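Local coordinates for protein calreticulin, putative,Calreticulin, putative (Trypanosoma cruzi, PDB 5HCF) that probably acts as a lectin-like chaperone, binding both carbohydrate and peptide through a globular domain with the legume lectin fold, at residues A[6-9]-A[13-16]; A[143-148]-A[249-254]. One frame throughout, in Å; residues are numbered along the deposited sequence.

Contact 1: A[6-9]-A[13-16]; sequences EEFK and HWTT
The side chain of Glu-6 leaves the end of strand 2-6 with CG anti to the backbone N (chi1 -176°) and a bend about the CB-CG bond (chi2 56°), which carries its carboxylate across to the ring nitrogens of His-13 and Trp-14. The contact closes the loop in the legume lectin fold where strand 2-6 of one sheet passes to strand 15-16 at the edge of the other. Glutamate suits the place because one carboxylate oxygen can serve two donors; histidine and tryptophan each offer a ring N-H. His-13 NE2 reaches OE1 of Glu-6 at 2.6 Å on the syn side, close to the imidazole plane, and a nearby carboxylate would be expected to favour the protonated histidine. The indole NE1 of Trp-14 meets the same Glu-6 OE1 at 2.8 Å in a nearly straight bond (168°), descending steeply from above the carboxylate plane. Phe-8 N donates to Glu-6 OE2 at 2.9 Å, on the anti lone pair, so three bonds fix the rotation of the group. Aromatic side chains pack beside the buried glutamate, while His-13 lies on the exposed side. Glu-6 CG sits 3.5 Å above the centre of the Phe-8 ring, and Phe-8 and Trp-14 also press on Ile-227 of strand 223-230. The indole offers Phe-8 a face: the rings meet obliquely, Phe-8 CE1 lying 3.4 Å above it and Phe-8 CZ 3.5 Å from Trp-14 CZ2.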
ATOM      1  N   GLU A   6       1.065 -12.473   1.056  1.00 45.79           N
ATOM      2  CA  GLU A   6       2.228 -12.647   0.193  1.00 45.69           C
ATOM      3  C   GLU A   6       3.518 -12.507   0.993  1.00 46.83           C
ATOM      4  O   GLU A   6       3.832 -11.427   1.492  1.00 44.77           O
ATOM      5  CB  GLU A   6       2.208 -11.636  -0.956  1.00 41.27           C
ATOM      6  CG  GLU A   6       3.338 -11.824  -1.946  1.00 43.21           C
ATOM      7  CD  GLU A   6       3.364 -13.222  -2.531  1.00 49.52           C
ATOM      8  OE1 GLU A   6       2.515 -13.519  -3.397  1.00 51.51           O
ATOM      9  OE2 GLU A   6       4.230 -14.029  -2.122  1.00 53.00           O
ATOM     10  N   GLU A   7       4.265 -13.603   1.104  1.00 49.98           N
ATOM     11  CA  GLU A   7       5.522 -13.602   1.844  1.00 51.03           C
ATOM     12  C   GLU A   7       6.695 -13.312   0.921  1.00 51.14           C
ATOM     13  O   GLU A   7       7.804 -13.020   1.373  1.00 51.92           O
ATOM     14  CB  GLU A   7       5.731 -14.940   2.554  1.00 53.17           C
ATOM     15  CG  GLU A   7       4.785 -15.168   3.712  1.00 53.35           C
ATOM     16  CD  GLU A   7       4.662 -16.627   4.081  1.00 56.51           C
ATOM     17  OE1 GLU A   7       4.058 -17.389   3.297  1.00 57.88           O
ATOM     18  OE2 GLU A   7       5.170 -17.013   5.153  1.00 58.01           O
ATOM     19  N   PHE A   8       6.432 -13.389  -0.378  1.00 50.47           N
ATOM     20  CA  PHE A   8       7.467 -13.227  -1.387  1.00 50.56           C
ATOM     21  C   PHE A   8       8.639 -14.153  -1.118  1.00 54.33           C
ATOM     22  O   PHE A   8       9.801 -13.742  -1.179  1.00 55.02           O
ATOM     23  CB  PHE A   8       7.930 -11.772  -1.452  1.00 48.54           C
ATOM     24  CG  PHE A   8       7.018 -10.887  -2.250  1.00 47.24           C
ATOM     25  CD1 PHE A   8       6.660 -11.234  -3.545  1.00 48.65           C
ATOM     26  CD2 PHE A   8       6.505  -9.718  -1.708  1.00 44.16           C
ATOM     27  CE1 PHE A   8       5.815 -10.429  -4.288  1.00 45.93           C
ATOM     28  CE2 PHE A   8       5.658  -8.906  -2.451  1.00 41.72           C
ATOM     29  CZ  PHE A   8       5.315  -9.264  -3.742  1.00 42.49           C
ATOM     30  N   LYS A   9       8.321 -15.407  -0.809  1.00 56.75           N
ATOM     31  CA  LYS A   9       9.329 -16.455  -0.749  1.00 60.69           C
ATOM     32  C   LYS A   9       9.664 -16.859  -2.176  1.00 62.21           C
ATOM     33  O   LYS A   9      10.758 -17.335  -2.469  1.00 64.90           O
ATOM     34  CB  LYS A   9       8.829 -17.656   0.053  1.00 63.41           C
ATOM     35  CG  LYS A   9       8.949 -17.488   1.560  1.00 62.82           C
ATOM     36  CD  LYS A   9       8.362 -18.677   2.303  1.00 64.94           C
ATOM     37  CE  LYS A   9       8.421 -18.462   3.807  1.00 65.61           C
ATOM     38  NZ  LYS A   9       7.804 -19.593   4.558  1.00 69.03           N
ATOM     39  N   HIS A  13       4.441 -16.894  -9.285  1.00 63.30           N
ATOM     40  CA  HIS A  13       2.995 -16.694  -9.401  1.00 60.34           C
ATOM     41  C   HIS A  13       2.632 -15.230  -9.655  1.00 57.10           C
ATOM     42  O   HIS A  13       1.459 -14.888  -9.814  1.00 56.43           O
ATOM     43  CB  HIS A  13       2.277 -17.199  -8.145  1.00 59.60           C
ATOM     44  CG  HIS A  13       2.787 -16.598  -6.873  1.00 58.83           C
ATOM     45  ND1 HIS A  13       4.017 -16.916  -6.338  1.00 60.96           N
ATOM     46  CD2 HIS A  13       2.229 -15.702  -6.023  1.00 55.89           C
ATOM     47  CE1 HIS A  13       4.198 -16.238  -5.220  1.00 58.86           C
ATOM     48  NE2 HIS A  13       3.127 -15.495  -5.005  1.00 55.70           N
ATOM     49  N   TRP A  14       3.640 -14.366  -9.683  1.00 55.23           N
ATOM     50  CA  TRP A  14       3.428 -12.964 -10.019  1.00 52.26           C
ATOM     51  C   TRP A  14       3.713 -12.731 -11.500  1.00 53.40           C
ATOM     52  O   TRP A  14       4.759 -13.133 -12.010  1.00 56.69           O
ATOM     53  CB  TRP A  14       4.311 -12.057  -9.164  1.00 50.41           C
ATOM     54  CG  TRP A  14       3.757 -11.789  -7.799  1.00 47.78           C
ATOM     55  CD1 TRP A  14       3.694 -12.661  -6.753  1.00 48.47           C
ATOM     56  CD2 TRP A  14       3.179 -10.564  -7.335  1.00 44.48           C
ATOM     57  NE1 TRP A  14       3.115 -12.056  -5.666  1.00 45.88           N
ATOM     58  CE2 TRP A  14       2.790 -10.766  -5.996  1.00 43.47           C
ATOM     59  CE3 TRP A  14       2.949  -9.316  -7.924  1.00 42.90           C
ATOM     60  CZ2 TRP A  14       2.190  -9.763  -5.231  1.00 40.14           C
ATOM     61  CZ3 TRP A  14       2.353  -8.322  -7.165  1.00 40.08           C
ATOM     62  CH2 TRP A  14       1.981  -8.552  -5.833  1.00 38.74           C
ATOM     63  N   THR A  15       2.779 -12.086 -12.187  1.00 50.77           N
ATOM     64  CA  THR A  15       2.926 -11.846 -13.618  1.00 52.37           C
ATOM     65  C   THR A  15       3.348 -10.415 -13.920  1.00 50.52           C
ATOM     66  O   THR A  15       2.718  -9.463 -13.468  1.00 47.15           O
ATOM     67  CB  THR A  15       1.623 -12.139 -14.377  1.00 51.84           C
ATOM     68  OG1 THR A  15       1.154 -13.449 -14.035  1.00 54.05           O
ATOM     69  CG2 THR A  15       1.861 -12.063 -15.868  1.00 50.10           C
ATOM     70  N   THR A  16       4.412 -10.277 -14.703  1.00 54.12           N
ATOM     71  CA  THR A  16       4.934  -8.971 -15.077  1.00 52.97           C
ATOM     72  C   THR A  16       4.295  -8.505 -16.380  1.00 53.15           C
ATOM     73  O   THR A  16       4.220  -9.260 -17.345  1.00 56.11           O
ATOM     74  CB  THR A  16       6.466  -9.003 -15.234  1.00 55.35           C
ATOM     75  OG1 THR A  16       7.055  -9.631 -14.088  1.00 55.37           O
ATOM     76  CG2 THR A  16       7.017  -7.591 -15.378  1.00 53.78           C
TER

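Contact 2: A[143-148]-A[249-254]; sequences KLTHVY and KAEADA
Thr-145 N donates to Glu-251 OE1 at 3.1 Å, an almost straight bond (167°) that ties the first turn of helix 248-260 to the start of strand 145-152. The donor nitrogen meets the oxygen on the syn side, 33° out of the carboxylate plane. The other oxygen of the same group faces the threonine hydroxyl: OG1 of Thr-145 donates to Glu-251 OE2, although the modelled separation of 2.5 Å is very short and its exact value is doubtful. If this short hydroxyl bond is taken as modelled, the carboxylate would be held at both oxygens by the backbone and side chain of a single residue, which would resist its rotation. Threonine is well suited to this, because its hydroxyl leaves CB beside the backbone N and both donors can therefore face the same acceptor group. Glutamate suits the helix side because it has the length to span the gap to the strand and a carboxylate with two acceptor oxygens; here the chain is extended (chi2 -172°) and meets the threonine side chain at about a right angle. Its place in the first helical turn may also be favourable for a negative charge, through the helix dipole.

Next to the polar pair, Leu-144 crosses the Glu-251 side chain obliquely. Its CD2 methyl comes within 3.8 Å of Glu-251 OE1 and 4.2 Å of Ala-252 CA, where the small alanine lets the leucine approach the helix backbone. Leu-144 also touches Leu-255, while Lys-76 of the neighbouring strand 69-76 is touched by both Thr-145 and Glu-251. The arrangement is that of a C-terminal helix anchored on the rim of a beta-sandwich, here the legume lectin-like globular domain of a calreticulin.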
ATOM      1  N   LYS A 143      16.855   3.842   5.813  1.00 43.57           N
ATOM      2  CA  LYS A 143      17.073   2.583   5.110  1.00 42.53           C
ATOM      3  C   LYS A 143      16.368   1.399   5.777  1.00 42.32           C
ATOM      4  O   LYS A 143      16.498   0.262   5.330  1.00 46.23           O
ATOM      5  CB  LYS A 143      18.572   2.298   4.998  1.00 43.23           C
ATOM      6  CG  LYS A 143      19.328   3.330   4.187  1.00 43.73           C
ATOM      7  CD  LYS A 143      20.814   3.034   4.168  1.00 49.42           C
ATOM      8  CE  LYS A 143      21.555   4.042   3.307  1.00 54.10           C
ATOM      9  NZ  LYS A 143      22.875   3.523   2.845  1.00 60.83           N
ATOM     10  N   LEU A 144      15.615   1.667   6.838  1.00 39.08           N
ATOM     11  CA  LEU A 144      14.964   0.601   7.589  1.00 40.25           C
ATOM     12  C   LEU A 144      13.640   0.153   6.966  1.00 41.16           C
ATOM     13  O   LEU A 144      13.051   0.857   6.139  1.00 39.13           O
ATOM     14  CB  LEU A 144      14.726   1.047   9.030  1.00 39.51           C
ATOM     15  CG  LEU A 144      15.957   1.426   9.850  1.00 40.54           C
ATOM     16  CD1 LEU A 144      15.530   2.139  11.119  1.00 40.13           C
ATOM     17  CD2 LEU A 144      16.777   0.189  10.178  1.00 42.70           C
ATOM     18  N   THR A 145      13.183  -1.031   7.372  1.00 36.70           N
ATOM     19  CA  THR A 145      11.896  -1.555   6.938  1.00 34.39           C
ATOM     20  C   THR A 145      10.755  -0.843   7.655  1.00 35.02           C
ATOM     21  O   THR A 145      10.774  -0.696   8.875  1.00 33.56           O
ATOM     22  CB  THR A 145      11.780  -3.072   7.195  1.00 35.05           C
ATOM     23  OG1 THR A 145      12.707  -3.773   6.362  1.00 36.15           O
ATOM     24  CG2 THR A 145      10.365  -3.568   6.897  1.00 35.70           C
ATOM     25  N   HIS A 146       9.764  -0.395   6.891  1.00 37.18           N
ATOM     26  CA  HIS A 146       8.574   0.206   7.476  1.00 37.66           C
ATOM     27  C   HIS A 146       7.314  -0.485   6.976  1.00 37.95           C
ATOM     28  O   HIS A 146       7.260  -0.956   5.839  1.00 37.42           O
ATOM     29  CB  HIS A 146       8.522   1.703   7.174  1.00 36.45           C
ATOM     30  CG  HIS A 146       9.678   2.463   7.744  1.00 35.54           C
ATOM     31  ND1 HIS A 146       9.775   2.772   9.084  1.00 34.70           N
ATOM     32  CD2 HIS A 146      10.785   2.973   7.158  1.00 35.58           C
ATOM     33  CE1 HIS A 146      10.896   3.436   9.299  1.00 35.85           C
ATOM     34  NE2 HIS A 146      11.527   3.573   8.146  1.00 36.17           N
ATOM     35  N   VAL A 147       6.310  -0.553   7.843  1.00 38.33           N
ATOM     36  CA  VAL A 147       5.070  -1.260   7.541  1.00 36.68           C
ATOM     37  C   VAL A 147       3.899  -0.291   7.420  1.00 37.35           C
ATOM     38  O   VAL A 147       3.735   0.608   8.245  1.00 38.13           O
ATOM     39  CB  VAL A 147       4.744  -2.305   8.628  1.00 34.73           C
ATOM     40  CG1 VAL A 147       3.537  -3.149   8.220  1.00 31.62           C
ATOM     41  CG2 VAL A 147       5.957  -3.183   8.902  1.00 33.20           C
ATOM     42  N   TYR A 148       3.078  -0.486   6.395  1.00 36.90           N
ATOM     43  CA  TYR A 148       1.928   0.379   6.174  1.00 35.22           C
ATOM     44  C   TYR A 148       0.649  -0.441   6.221  1.00 37.61           C
ATOM     45  O   TYR A 148       0.452  -1.355   5.421  1.00 38.48           O
ATOM     46  CB  TYR A 148       2.062   1.120   4.844  1.00 30.97           C
ATOM     47  CG  TYR A 148       3.366   1.880   4.739  1.00 29.43           C
ATOM     48  CD1 TYR A 148       4.535   1.240   4.340  1.00 29.44           C
ATOM     49  CD2 TYR A 148       3.435   3.232   5.058  1.00 28.01           C
ATOM     50  CE1 TYR A 148       5.728   1.926   4.250  1.00 29.90           C
ATOM     51  CE2 TYR A 148       4.622   3.926   4.970  1.00 27.57           C
ATOM     52  CZ  TYR A 148       5.767   3.268   4.569  1.00 30.35           C
ATOM     53  OH  TYR A 148       6.957   3.952   4.479  1.00 31.59           O
ATOM     54  N   LYS A 249      14.759  -5.424  16.088  1.00 57.48           N
ATOM     55  CA  LYS A 249      15.996  -5.326  16.844  1.00 59.09           C
ATOM     56  C   LYS A 249      17.188  -5.817  16.032  1.00 57.91           C
ATOM     57  O   LYS A 249      18.250  -5.197  16.049  1.00 57.32           O
ATOM     58  CB  LYS A 249      15.865  -6.137  18.136  1.00 63.79           C
ATOM     59  CG  LYS A 249      17.026  -6.032  19.103  1.00 67.86           C
ATOM     60  CD  LYS A 249      17.271  -4.594  19.500  1.00 69.13           C
ATOM     61  CE  LYS A 249      18.241  -4.517  20.671  1.00 71.13           C
ATOM     62  NZ  LYS A 249      18.604  -3.107  21.005  1.00 71.15           N
ATOM     63  N   ALA A 250      16.995  -6.912  15.303  1.00 57.52           N
ATOM     64  CA  ALA A 250      18.040  -7.473  14.448  1.00 57.17           C
ATOM     65  C   ALA A 250      18.415  -6.566  13.272  1.00 57.88           C
ATOM     66  O   ALA A 250      19.596  -6.326  13.012  1.00 61.63           O
ATOM     67  CB  ALA A 250      17.609  -8.838  13.928  1.00 55.85           C
ATOM     68  N   GLU A 251      17.409  -6.068  12.558  1.00 53.53           N
ATOM     69  CA  GLU A 251      17.643  -5.207  11.399  1.00 51.77           C
ATOM     70  C   GLU A 251      18.402  -3.928  11.751  1.00 51.17           C
ATOM     71  O   GLU A 251      19.359  -3.556  11.072  1.00 53.35           O
ATOM     72  CB  GLU A 251      16.318  -4.848  10.725  1.00 50.30           C
ATOM     73  CG  GLU A 251      16.474  -4.179   9.372  1.00 49.71           C
ATOM     74  CD  GLU A 251      15.158  -3.661   8.828  1.00 50.09           C
ATOM     75  OE1 GLU A 251      14.509  -2.842   9.514  1.00 49.07           O
ATOM     76  OE2 GLU A 251      14.771  -4.069   7.714  1.00 52.11           O
ATOM     77  N   ALA A 252      17.965  -3.258  12.810  1.00 49.96           N
ATOM     78  CA  ALA A 252      18.611  -2.031  13.264  1.00 50.57           C
ATOM     79  C   ALA A 252      20.082  -2.267  13.623  1.00 50.59           C
ATOM     80  O   ALA A 252      20.931  -1.412  13.375  1.00 50.41           O
ATOM     81  CB  ALA A 252      17.857  -1.450  14.450  1.00 47.84           C
ATOM     82  N   ASP A 253      20.375  -3.425  14.207  1.00 50.80           N
ATOM     83  CA  ASP A 253      21.751  -3.782  14.541  1.00 53.80           C
ATOM     84  C   ASP A 253      22.543  -4.113  13.281  1.00 53.45           C
ATOM     85  O   ASP A 253      23.740  -3.826  13.188  1.00 55.69           O
ATOM     86  CB  ASP A 253      21.787  -4.962  15.515  1.00 57.07           C
ATOM     87  CG  ASP A 253      21.258  -4.600  16.892  1.00 59.35           C
ATOM     88  OD1 ASP A 253      21.055  -3.394  17.157  1.00 59.37           O
ATOM     89  OD2 ASP A 253      21.044  -5.521  17.708  1.00 60.98           O
ATOM     90  N   ALA A 254      21.866  -4.712  12.308  1.00 50.84           N
ATOM     91  CA  ALA A 254      22.484  -4.998  11.022  1.00 50.90           C
ATOM     92  C   ALA A 254      22.815  -3.696  10.299  1.00 52.21           C
ATOM     93  O   ALA A 254      23.863  -3.576   9.663  1.00 54.30           O
ATOM     94  CB  ALA A 254      21.576  -5.866  10.174  1.00 49.48           C
TER

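How the contacts relate
Contact 1 lies near the N-terminus, and both its segments precede those of contact 2 in the chain; contact 2 then joins positions about a hundred residues apart. Their centres are 22 Å from each other and their nearest atoms about 11 Å, so they do not touch. Both nevertheless involve the eight-stranded antiparallel sheet: strand 2-6 pairs with strand 223-230, which pairs with strand 69-76, and that in turn with strand 145-152. From this common sheet contact 1 leads across to edge strand 15-16 of the seven-stranded sheet, whereas contact 2 fastens helix 248-260 to it. One is therefore a local link between the two layers of the sandwich, the other a long-range attachment of the C-terminal helix.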